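Local coordinates for protein Two-component sensor histidine kinase (Nostoc sp., PDB 3OLO) that is a sensor histidine kinase whose PAS domain probably senses a signal that controls its autophosphorylation in two-component signalling, at residues T83-Q88 against F93-S98; L36-A41 against Y48-L53; L99-L102 against R107-S110. All coordinates share one frame; numbering follows the deposited sequence.

All three contacts lie within one PAS domain and bear on its antiparallel five-stranded sheet, strand order 2-1-5-4-3. Along the chain interaction 2 comes first, tying strand 35-38 at one edge of the sheet to the short helix 50-53; interaction 1 follows in the hairpin of strands 78-86 and 92-104, and interaction 3 in the next, 92-104 with 107-116. Interactions 1 and 3 share strand 92-104, yet their centres are about 19 Å apart, on opposite sides of the chain's centre. Interactions 1 and 2, about 15 Å between centres, meet through Q88 and Q52. Interactions 2 and 3, centres about 18 Å apart, meet through L36 and both touch the second subunit, placing this end of the sheet at the subunit contact.

Interaction 1: T83-Q88 against F93-S98; sequences TRYRSQ and FLVEMS
The phenol of Y85 ends against the selenium of M97, a selenomethionine, with Y85 OH only 3.1 Å from M97 SE and no hydrogen-bond partner for this buried hydroxyl anywhere in the model. The selenium lies at the edge of the ring, close to its plane, in a Met-aromatic contact, and the bend of the M97 chain at its last torsion (chi3 75°) carries the terminal methyl past the hydroxyl. One face of the same ring is covered by V95, whose CG2 sits over the centre, 3.7 Å from Y85 CE1; the two side chains cross at about a right angle. These residues belong to the hairpin of strands 78-86 and 92-104 in the antiparallel sheet of the PAS fold. T83 with V95 and Y85 with F93 are hydrogen-bonded pairs, while R84 and L94 form the non-hydrogen-bonded pair between them. V95 N gives the straightest of the four backbone bonds, 2.9 Å to T83 O, whereas T83 N meets V95 O at 3.1 Å from a position tilted out of the carbonyl plane. F93 leans back over its neighbour: with CG between the backbone N and the carbonyl carbon (chi1 52°), the ring lies across the opposite strand, taking Y85 CB on one face at 3.7 Å from F93 CZ. S87 CB comes to the edge of that ring, 3.9 Å from F93 CE1. On the face that carries Y85 and F93, M45 of helix 40-46 touches both side chains and V114 of strand 107-116 touches Y85 and V95. The polar ends have partners beyond the hairpin: T83 OG1 and S87 OG are hydrogen-bonded to D62 and E47, and R84 forms a salt bridge with D64.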
loop_
_atom_site.group_PDB
_atom_site.type_symbol
_atom_site.label_atom_id
_atom_site.label_comp_id
_atom_site.label_asym_id
_atom_site.label_seq_id
_atom_site.Cartn_x
_atom_site.Cartn_y
_atom_site.Cartn_z
ATOM N N THR A 83 8.156 18.341 -6.009
ATOM C CA THR A 83 7.401 19.573 -6.028
ATOM C C THR A 83 7.180 20.036 -4.592
ATOM O O THR A 83 7.625 19.379 -3.657
ATOM C CB THR A 83 6.085 19.385 -6.772
ATOM O OG1 THR A 83 5.528 20.666 -7.093
ATOM C CG2 THR A 83 5.109 18.560 -5.937
ATOM N N ARG A 84 6.527 21.178 -4.417
ATOM C CA ARG A 84 6.170 21.657 -3.081
ATOM C C ARG A 84 4.684 21.455 -2.869
ATOM O O ARG A 84 3.891 21.719 -3.768
ATOM C CB ARG A 84 6.496 23.144 -2.927
ATOM C CG ARG A 84 7.976 23.480 -3.098
ATOM C CD ARG A 84 8.222 24.963 -2.921
ATOM N NE ARG A 84 7.612 25.747 -3.988
ATOM C CZ ARG A 84 7.248 27.024 -3.873
ATOM N NH1 ARG A 84 7.417 27.678 -2.726
ATOM N NH2 ARG A 84 6.701 27.646 -4.907
ATOM N N TYR A 85 4.317 20.969 -1.690
ATOM C CA TYR A 85 2.922 20.884 -1.285
ATOM C C TYR A 85 2.587 21.922 -0.224
ATOM O O TYR A 85 3.439 22.285 0.589
ATOM C CB TYR A 85 2.640 19.513 -0.674
ATOM C CG TYR A 85 2.438 18.381 -1.659
ATOM C CD1 TYR A 85 2.637 18.552 -3.025
ATOM C CD2 TYR A 85 2.025 17.135 -1.212
ATOM C CE1 TYR A 85 2.443 17.494 -3.920
ATOM C CE2 TYR A 85 1.818 16.084 -2.091
ATOM C CZ TYR A 85 2.025 16.268 -3.442
ATOM O OH TYR A 85 1.823 15.208 -4.308
ATOM N N ARG A 86 1.347 22.405 -0.236
ATOM C CA ARG A 86 0.840 23.226 0.852
ATOM C C ARG A 86 -0.236 22.454 1.583
ATOM O O ARG A 86 -1.179 21.951 0.969
ATOM C CB ARG A 86 0.262 24.546 0.356
ATOM C CG ARG A 86 -0.327 25.382 1.486
ATOM C CD ARG A 86 -1.043 26.616 0.979
ATOM N NE ARG A 86 -0.136 27.536 0.301
ATOM C CZ ARG A 86 -0.183 27.836 -0.993
ATOM N NH1 ARG A 86 -1.108 27.295 -1.779
ATOM N NH2 ARG A 86 0.690 28.697 -1.502
ATOM N N SER A 87 -0.088 22.361 2.898
ATOM C CA SER A 87 -1.011 21.592 3.712
ATOM C C SER A 87 -2.141 22.500 4.169
ATOM O O SER A 87 -2.071 23.717 4.009
ATOM C CB SER A 87 -0.295 21.001 4.917
ATOM O OG SER A 87 0.145 22.022 5.788
ATOM N N GLN A 88 -3.173 21.907 4.751
ATOM C CA GLN A 88 -4.322 22.679 5.170
ATOM C C GLN A 88 -3.955 23.781 6.174
ATOM O O GLN A 88 -4.525 24.869 6.133
ATOM C CB GLN A 88 -5.409 21.777 5.741
ATOM C CG GLN A 88 -6.586 22.612 6.232
ATOM C CD GLN A 88 -7.892 21.867 6.244
ATOM O OE1 GLN A 88 -8.916 22.412 5.854
ATOM N NE2 GLN A 88 -7.871 20.618 6.708
ATOM N N PHE A 93 6.055 22.475 2.048
ATOM C CA PHE A 93 7.160 21.536 2.179
ATOM C C PHE A 93 7.476 20.841 0.854
ATOM O O PHE A 93 6.596 20.646 0.013
ATOM C CB PHE A 93 6.861 20.510 3.286
ATOM C CG PHE A 93 5.529 19.815 3.138
ATOM C CD1 PHE A 93 4.356 20.441 3.542
ATOM C CD2 PHE A 93 5.453 18.532 2.605
ATOM C CE1 PHE A 93 3.133 19.809 3.415
ATOM C CE2 PHE A 93 4.235 17.889 2.477
ATOM C CZ PHE A 93 3.069 18.524 2.880
ATOM N N LEU A 94 8.743 20.483 0.670
ATOM C CA LEU A 94 9.164 19.748 -0.514
ATOM C C LEU A 94 8.812 18.271 -0.378
ATOM O O LEU A 94 8.983 17.682 0.689
ATOM C CB LEU A 94 10.664 19.896 -0.699
ATOM C CG LEU A 94 11.244 19.399 -2.016
ATOM C CD1 LEU A 94 10.698 20.202 -3.189
ATOM C CD2 LEU A 94 12.758 19.484 -1.954
ATOM N N VAL A 95 8.311 17.687 -1.463
ATOM C CA VAL A 95 8.049 16.252 -1.539
ATOM C C VAL A 95 8.613 15.677 -2.840
ATOM O O VAL A 95 8.981 16.412 -3.757
ATOM C CB VAL A 95 6.537 15.939 -1.498
ATOM C CG1 VAL A 95 5.898 16.521 -0.252
ATOM C CG2 VAL A 95 5.842 16.491 -2.732
ATOM N N GLU A 96 8.670 14.353 -2.898
ATOM C CA GLU A 96 9.053 13.625 -4.096
ATOM C C GLU A 96 7.886 12.714 -4.450
ATOM O O GLU A 96 7.511 11.842 -3.664
ATOM C CB GLU A 96 10.327 12.817 -3.832
ATOM C CG GLU A 96 10.708 11.837 -4.924
ATOM C CD GLU A 96 11.995 11.088 -4.596
ATOM O OE1 GLU A 96 11.912 9.946 -4.109
ATOM O OE2 GLU A 96 13.094 11.634 -4.815
HETATM N N MSE A 97 7.284 12.952 -5.612
HETATM C CA MSE A 97 6.149 12.158 -6.075
HETATM C C MSE A 97 6.618 11.133 -7.088
HETATM O O MSE A 97 7.382 11.467 -7.988
HETATM C CB MSE A 97 5.125 13.041 -6.794
HETATM C CG MSE A 97 4.318 13.970 -5.962
HETATM SE SE MSE A 97 3.184 15.095 -7.142
HETATM C CE MSE A 97 1.833 13.824 -7.668
ATOM N N SER A 98 6.136 9.900 -6.955
ATOM C CA SER A 98 6.314 8.868 -7.976
ATOM C C SER A 98 4.952 8.509 -8.557
ATOM O O SER A 98 4.026 8.164 -7.829
ATOM C CB SER A 98 6.971 7.626 -7.385
ATOM O OG SER A 98 8.332 7.872 -7.093
#

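Interaction 2: L36-A41 against Y48-L53; sequences LYVNDA and YSREQL
R50 reaches from the short helix 50-53 to the end of strand 35-38 of the PAS domain and grips the carbonyl of V38 side-on with two nitrogens. R50 NH2 donates to V38 O at 2.8 Å and R50 NE to the same oxygen at 3.2 Å, both from one face of the carbonyl plane, with the oxygen at the guanidinium edge. The chain starts with CG anti to the backbone N (chi1 171°) and bends at chi3, which turns the flat group onto the strand. Beside the NE end of the arginine lies the close-packed part: V38 CG2 rests 3.8 Å from R50 NE, and V38 CG1 and CG2 both meet CD1 of the buried L53. The side of D40, an exposed residue starting helix 40-46, is held by less: one carboxylate oxygen, D40 OD1, forms a salt bridge 2.9 Å from R50 NH2, met on its anti side, while the bond from R50 NH1 is weak and the carboxylate and guanidinium planes stand 59° apart. D40 OD2 has a weak hydrogen bond to a glycerol, probably from the crystallisation liquor. S49 and Q52 close a capping box on helix 50-53, S49 N donating to Q52 OE1 at 3.0 Å and Q52 N to S49 OG at 3.1 Å. A water accepts from both V38 N and R50 NE, each 3.0 Å from its oxygen.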
loop_
_atom_site.group_PDB
_atom_site.type_symbol
_atom_site.label_atom_id
_atom_site.label_comp_id
_atom_site.label_asym_id
_atom_site.label_seq_id
_atom_site.Cartn_x
_atom_site.Cartn_y
_atom_site.Cartn_z
ATOM N N LEU A 36 -9.103 10.457 -6.159
ATOM C CA LEU A 36 -10.119 9.416 -6.255
ATOM C C LEU A 36 -10.060 8.527 -5.032
ATOM O O LEU A 36 -11.065 7.954 -4.607
ATOM C CB LEU A 36 -9.892 8.553 -7.498
ATOM C CG LEU A 36 -9.929 9.293 -8.832
ATOM C CD1 LEU A 36 -9.630 8.329 -9.962
ATOM C CD2 LEU A 36 -11.273 9.969 -9.037
ATOM N N TYR A 37 -8.861 8.400 -4.481
ATOM C CA TYR A 37 -8.637 7.556 -3.331
ATOM C C TYR A 37 -7.392 8.059 -2.622
ATOM O O TYR A 37 -6.402 8.366 -3.267
ATOM C CB TYR A 37 -8.451 6.096 -3.770
ATOM C CG TYR A 37 -8.284 5.174 -2.598
ATOM C CD1 TYR A 37 -7.054 5.030 -1.975
ATOM C CD2 TYR A 37 -9.366 4.479 -2.081
ATOM C CE1 TYR A 37 -6.901 4.195 -0.876
ATOM C CE2 TYR A 37 -9.221 3.643 -0.993
ATOM C CZ TYR A 37 -7.991 3.511 -0.392
ATOM O OH TYR A 37 -7.856 2.695 0.703
ATOM N N VAL A 38 -7.443 8.162 -1.300
ATOM C CA VAL A 38 -6.282 8.594 -0.525
ATOM C C VAL A 38 -6.137 7.684 0.667
ATOM O O VAL A 38 -7.147 7.282 1.237
ATOM C CB VAL A 38 -6.433 10.061 -0.001
ATOM C CG1 VAL A 38 -6.407 11.038 -1.151
ATOM C CG2 VAL A 38 -7.729 10.231 0.826
ATOM N N ASN A 39 -4.896 7.359 1.046
ATOM C CA ASN A 39 -4.656 6.586 2.266
ATOM C C ASN A 39 -4.439 7.504 3.467
ATOM O O ASN A 39 -4.220 8.701 3.307
ATOM C CB ASN A 39 -3.503 5.572 2.098
ATOM C CG ASN A 39 -2.112 6.198 2.215
ATOM O OD1 ASN A 39 -1.938 7.404 2.095
ATOM N ND2 ASN A 39 -1.102 5.351 2.425
ATOM N N ASP A 40 -4.532 6.941 4.668
ATOM C CA ASP A 40 -4.420 7.724 5.895
ATOM C C ASP A 40 -3.152 8.596 5.922
ATOM O O ASP A 40 -3.201 9.749 6.347
ATOM C CB ASP A 40 -4.463 6.804 7.125
ATOM C CG ASP A 40 -5.808 6.085 7.293
ATOM O OD1 ASP A 40 -6.786 6.429 6.601
ATOM O OD2 ASP A 40 -5.892 5.174 8.138
ATOM N N ALA A 41 -2.019 8.060 5.473
ATOM C CA ALA A 41 -0.776 8.835 5.485
ATOM C C ALA A 41 -0.892 10.109 4.626
ATOM O O ALA A 41 -0.330 11.147 4.972
ATOM C CB ALA A 41 0.423 7.976 5.032
ATOM N N TYR A 48 -5.589 17.444 5.368
ATOM C CA TYR A 48 -6.996 17.468 5.008
ATOM C C TYR A 48 -7.649 16.151 5.372
ATOM O O TYR A 48 -7.006 15.113 5.376
ATOM C CB TYR A 48 -7.144 17.694 3.516
ATOM C CG TYR A 48 -6.792 19.088 3.094
ATOM C CD1 TYR A 48 -7.737 20.101 3.144
ATOM C CD2 TYR A 48 -5.517 19.390 2.636
ATOM C CE1 TYR A 48 -7.419 21.382 2.759
ATOM C CE2 TYR A 48 -5.192 20.662 2.246
ATOM C CZ TYR A 48 -6.147 21.654 2.314
ATOM O OH TYR A 48 -5.815 22.904 1.929
ATOM N N SER A 49 -8.935 16.199 5.682
ATOM C CA SER A 49 -9.668 14.990 5.991
ATOM C C SER A 49 -9.900 14.250 4.687
ATOM O O SER A 49 -9.766 14.826 3.602
ATOM C CB SER A 49 -11.009 15.332 6.632
ATOM O OG SER A 49 -11.920 15.769 5.638
ATOM N N ARG A 50 -10.249 12.976 4.791
ATOM C CA ARG A 50 -10.439 12.157 3.608
ATOM C C ARG A 50 -11.583 12.725 2.793
ATOM O O ARG A 50 -11.499 12.807 1.583
ATOM C CB ARG A 50 -10.738 10.705 3.974
ATOM C CG ARG A 50 -11.167 9.865 2.760
ATOM C CD ARG A 50 -11.136 8.359 3.015
ATOM N NE ARG A 50 -9.780 7.820 3.006
ATOM C CZ ARG A 50 -9.072 7.534 4.094
ATOM N NH1 ARG A 50 -9.577 7.735 5.303
ATOM N NH2 ARG A 50 -7.852 7.036 3.971
ATOM N N GLU A 51 -12.652 13.131 3.464
ATOM C CA GLU A 51 -13.816 13.637 2.764
ATOM C C GLU A 51 -13.491 14.955 2.058
ATOM O O GLU A 51 -14.065 15.258 1.013
ATOM C CB GLU A 51 -14.985 13.819 3.734
ATOM C CG GLU A 51 -15.416 12.535 4.441
ATOM C CD GLU A 51 -16.128 11.555 3.517
ATOM O OE1 GLU A 51 -17.381 11.545 3.506
ATOM O OE2 GLU A 51 -15.438 10.786 2.809
ATOM N N GLN A 52 -12.572 15.735 2.621
ATOM C CA GLN A 52 -12.147 16.978 1.976
ATOM C C GLN A 52 -11.341 16.669 0.723
ATOM O O GLN A 52 -11.588 17.236 -0.336
ATOM C CB GLN A 52 -11.296 17.828 2.916
ATOM C CG GLN A 52 -12.077 18.596 3.952
ATOM C CD GLN A 52 -11.181 19.399 4.860
ATOM O OE1 GLN A 52 -10.450 18.840 5.674
ATOM N NE2 GLN A 52 -11.236 20.723 4.738
ATOM N N LEU A 53 -10.383 15.755 0.849
ATOM C CA LEU A 53 -9.503 15.405 -0.264
ATOM C C LEU A 53 -10.277 14.816 -1.433
ATOM O O LEU A 53 -9.892 14.996 -2.578
ATOM C CB LEU A 53 -8.407 14.429 0.191
ATOM C CG LEU A 53 -7.274 15.067 1.018
ATOM C CD1 LEU A 53 -6.399 14.022 1.709
ATOM C CD2 LEU A 53 -6.414 15.976 0.150
HETATM O O HOH W 1 -9.919 7.055 0.091
#

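Interaction 3: L99-L102 against R107-S110; sequences LTFL and RRFS
Antiparallel strand pairing joins L99-L102 to R107-S110 near the turn of the hairpin between strands 92-104 and 107-116, in the sheet of the PAS domain. L102 and F109 are the hydrogen-bonded pair, with L102 N 2.8 Å from F109 O and F109 N 2.9 Å from L102 O; F101 and S110 form the non-hydrogen-bonded pair beside it. On the face that bears F101, S110 CB sits over the ring, 3.6 Å from F101 CD2, as a CH-pi contact displaced toward the rim. R108 stretches along from the neighbouring position and lays its guanidinium over F101 CB, with R108 NH1 3.3 Å from that carbon and the guanidinium and ring planes only 11° apart. Replacing the phenylalanine by alanine would keep the CB that R108 covers but is likely to strip S110 CB of the ring it packs on and open a gap there. On the other face, a chi1 of 60° folds the F109 ring toward the partner strand, where L102 CB lies over one face of it, offset toward the rim, in a CH-pi contact 3.9 Å from F109 CZ. Y17 and F14 of the second subunit meet F109 edge-to-face. The R108 guanidinium thus rests on F101 CB beside the ring while its NH1 is hydrogen-bonded to N77, which probably lets a charged group pack on apolar surface.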
loop_
_atom_site.group_PDB
_atom_site.type_symbol
_atom_site.label_atom_id
_atom_site.label_comp_id
_atom_site.label_asym_id
_atom_site.label_seq_id
_atom_site.Cartn_x
_atom_site.Cartn_y
_atom_site.Cartn_z
ATOM N N LEU A 99 4.822 8.623 -9.869
ATOM C CA LEU A 99 3.555 8.367 -10.525
ATOM C C LEU A 99 3.664 7.159 -11.422
ATOM O O LEU A 99 4.670 6.981 -12.101
ATOM C CB LEU A 99 3.162 9.533 -11.406
ATOM C CG LEU A 99 2.934 10.866 -10.729
ATOM C CD1 LEU A 99 4.234 11.656 -10.677
ATOM C CD2 LEU A 99 1.868 11.597 -11.512
ATOM N N THR A 100 2.604 6.356 -11.423
ATOM C CA THR A 100 2.402 5.296 -12.390
ATOM C C THR A 100 1.012 5.471 -12.982
ATOM O O THR A 100 0.040 5.547 -12.244
ATOM C CB THR A 100 2.449 3.932 -11.715
ATOM O OG1 THR A 100 3.656 3.815 -10.954
ATOM C CG2 THR A 100 2.384 2.825 -12.751
ATOM N N PHE A 101 0.900 5.521 -14.305
ATOM C CA PHE A 101 -0.412 5.652 -14.924
ATOM C C PHE A 101 -0.968 4.292 -15.291
ATOM O O PHE A 101 -0.247 3.428 -15.765
ATOM C CB PHE A 101 -0.351 6.554 -16.142
ATOM C CG PHE A 101 -0.086 7.979 -15.801
ATOM C CD1 PHE A 101 1.217 8.444 -15.688
ATOM C CD2 PHE A 101 -1.135 8.853 -15.563
ATOM C CE1 PHE A 101 1.469 9.769 -15.354
ATOM C CE2 PHE A 101 -0.893 10.177 -15.237
ATOM C CZ PHE A 101 0.412 10.635 -15.133
ATOM N N LEU A 102 -2.262 4.121 -15.061
ATOM C CA LEU A 102 -2.922 2.844 -15.249
ATOM C C LEU A 102 -4.270 3.070 -15.906
ATOM O O LEU A 102 -4.828 4.165 -15.836
ATOM C CB LEU A 102 -3.128 2.173 -13.897
ATOM C CG LEU A 102 -1.833 1.884 -13.145
ATOM C CD1 LEU A 102 -2.120 1.251 -11.800
ATOM C CD2 LEU A 102 -0.935 0.989 -13.980
ATOM N N ARG A 107 -11.390 4.086 -17.346
ATOM C CA ARG A 107 -10.782 5.083 -16.471
ATOM C C ARG A 107 -9.269 5.028 -16.570
ATOM O O ARG A 107 -8.670 3.999 -16.295
ATOM C CB ARG A 107 -11.185 4.843 -15.016
ATOM C CG ARG A 107 -12.037 5.940 -14.423
ATOM C CD ARG A 107 -11.340 6.626 -13.258
ATOM N NE ARG A 107 -11.841 7.987 -13.057
ATOM C CZ ARG A 107 -11.359 9.067 -13.672
ATOM N NH1 ARG A 107 -11.893 10.256 -13.421
ATOM N NH2 ARG A 107 -10.349 8.967 -14.535
ATOM N N ARG A 108 -8.653 6.132 -16.971
ATOM C CA ARG A 108 -7.220 6.276 -16.813
ATOM C C ARG A 108 -6.990 7.043 -15.516
ATOM O O ARG A 108 -7.684 8.017 -15.224
ATOM C CB ARG A 108 -6.597 7.003 -18.004
ATOM C CG ARG A 108 -5.072 7.028 -17.983
ATOM C CD ARG A 108 -4.505 7.333 -19.356
ATOM N NE ARG A 108 -3.079 7.647 -19.315
ATOM C CZ ARG A 108 -2.107 6.738 -19.356
ATOM N NH1 ARG A 108 -0.837 7.121 -19.316
ATOM N NH2 ARG A 108 -2.400 5.445 -19.430
ATOM N N PHE A 109 -6.031 6.589 -14.722
ATOM C CA PHE A 109 -5.751 7.235 -13.445
ATOM C C PHE A 109 -4.307 6.975 -13.093
ATOM O O PHE A 109 -3.644 6.195 -13.752
ATOM C CB PHE A 109 -6.669 6.692 -12.356
ATOM C CG PHE A 109 -6.538 5.212 -12.139
ATOM C CD1 PHE A 109 -7.130 4.317 -13.006
ATOM C CD2 PHE A 109 -5.828 4.722 -11.062
ATOM C CE1 PHE A 109 -7.011 2.951 -12.804
ATOM C CE2 PHE A 109 -5.706 3.366 -10.852
ATOM C CZ PHE A 109 -6.298 2.477 -11.725
ATOM N N SER A 110 -3.799 7.645 -12.074
ATOM C CA SER A 110 -2.432 7.392 -11.677
ATOM C C SER A 110 -2.382 6.999 -10.220
ATOM O O SER A 110 -3.192 7.439 -9.419
ATOM C CB SER A 110 -1.541 8.603 -11.954
ATOM O OG SER A 110 -2.036 9.743 -11.298
#